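Local structure of Glucanase/chitosanase (Paenibacillus fukuinensis, 4ZZ5) at residues 20-23 / 24-27. The protein binds chitosan through this module, a CBM32 beta-sandwich that is one part of a larger enzyme probably hydrolysing chitosan and beta-glucans. Numbering follows the deposited sequence.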
loop_
_atom_site.group_PDB
_atom_site.type_symbol
_atom_site.label_atom_id
_atom_site.label_comp_id
_atom_site.label_asym_id
_atom_site.label_seq_id
_atom_site.Cartn_x
_atom_site.Cartn_y
_atom_site.Cartn_z
ATOM N N ILE A 20 -10.445 5.721 -5.899
ATOM C CA ILE A 20 -10.025 7.004 -5.279
ATOM C C ILE A 20 -11.251 7.734 -4.783
ATOM O O ILE A 20 -12.359 7.624 -5.309
ATOM C CB ILE A 20 -9.239 7.861 -6.184
ATOM C CG1 ILE A 20 -10.088 8.543 -7.253
ATOM C CG2 ILE A 20 -7.997 7.149 -6.703
ATOM C CD1 ILE A 20 -9.338 9.551 -8.085
ATOM N N GLU A 21 -11.062 8.479 -3.718
ATOM C CA GLU A 21 -12.196 9.219 -3.118
ATOM C C GLU A 21 -12.519 10.406 -3.958
ATOM O O GLU A 21 -13.771 10.663 -4.096
ATOM C CB GLU A 21 -11.734 9.688 -1.769
ATOM C CG GLU A 21 -12.723 10.540 -0.900
ATOM C CD GLU A 21 -11.992 10.996 0.432
ATOM O OE1 GLU A 21 -10.908 11.551 0.378
ATOM O OE2 GLU A 21 -12.510 10.885 1.522
ATOM N N THR A 22 -11.561 11.098 -4.453
ATOM C CA THR A 22 -11.714 12.423 -5.124
ATOM C C THR A 22 -10.443 12.708 -5.895
ATOM O O THR A 22 -9.358 12.177 -5.492
ATOM C CB THR A 22 -11.995 13.513 -4.042
ATOM O OG1 THR A 22 -12.519 14.642 -4.689
ATOM C CG2 THR A 22 -10.907 13.891 -3.307
ATOM N N ALA A 23 -10.417 13.568 -6.924
ATOM C CA ALA A 23 -9.285 14.028 -7.512
ATOM C C ALA A 23 -8.354 14.626 -6.472
ATOM O O ALA A 23 -8.822 15.354 -5.549
ATOM C CB ALA A 23 -9.519 15.047 -8.615
ATOM N N GLY A 24 -7.068 14.437 -6.576
ATOM C CA GLY A 24 -6.111 14.842 -5.575
ATOM C C GLY A 24 -5.789 13.792 -4.474
ATOM O O GLY A 24 -4.841 13.968 -3.735
ATOM N N HIS A 25 -6.596 12.736 -4.424
ATOM C CA HIS A 25 -6.372 11.605 -3.531
ATOM C C HIS A 25 -5.926 10.333 -4.285
ATOM O O HIS A 25 -6.274 9.220 -3.801
ATOM C CB HIS A 25 -7.518 11.380 -2.607
ATOM C CG HIS A 25 -7.604 12.306 -1.428
ATOM N ND1 HIS A 25 -6.618 12.967 -0.830
ATOM C CD2 HIS A 25 -8.715 12.567 -0.658
ATOM C CE1 HIS A 25 -7.053 13.672 0.240
ATOM N NE2 HIS A 25 -8.311 13.426 0.331
ATOM N N GLU A 26 -5.255 10.472 -5.402
ATOM C CA GLU A 26 -4.823 9.327 -6.172
ATOM C C GLU A 26 -3.634 8.607 -5.510
ATOM O O GLU A 26 -2.996 9.087 -4.554
ATOM C CB GLU A 26 -4.370 9.769 -7.522
ATOM C CG GLU A 26 -5.419 10.582 -8.318
ATOM C CD GLU A 26 -5.428 12.066 -8.024
ATOM O OE1 GLU A 26 -4.672 12.558 -7.208
ATOM O OE2 GLU A 26 -6.280 12.736 -8.744
ATOM N N GLY A 27 -3.350 7.400 -6.051
ATOM C CA GLY A 27 -2.253 6.566 -5.495
ATOM C C GLY A 27 -0.919 7.199 -5.480
ATOM O O GLY A 27 -0.125 6.989 -4.598
#
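T22 to H25 form a type II beta turn, closed by H25 N donating to T22 O at 3.0 Å with an N-H...O angle of 153°. The turn sits at the surface of this CBM32 beta-sandwich, in the loop from strand 15-17 to strand 39-40. G24, at the third position, has phi 90°, where a side chain would collide with the carbonyl oxygen of A23. Methyl CG2 of T22 approaches the H25 ring obliquely, 3.7 Å from CD2. The side chains of E21 and H25 extend alongside each other; both residues make backbone hydrogen bonds to A40, and E21 OE2 is hydrogen-bonded to the hydroxyl OH of Y43. I20 CD1 lies 4.1 Å from E26 CG, and I20 CG2 is 3.9 Å from E26 CA. A turn about the CB-CG bond (chi2 86°) brings the E26 carboxylate back to the A23-G24 peptide, while its OE1 forms a salt bridge with K29. Replacing E26 by an alanine is likely to leave both the amide of G24 and the ammonium of K29 without their carboxylate partner. G24 N hydrogen-bonds to E26 OE2 at 2.9 Å, the donor standing well out of the carboxylate plane.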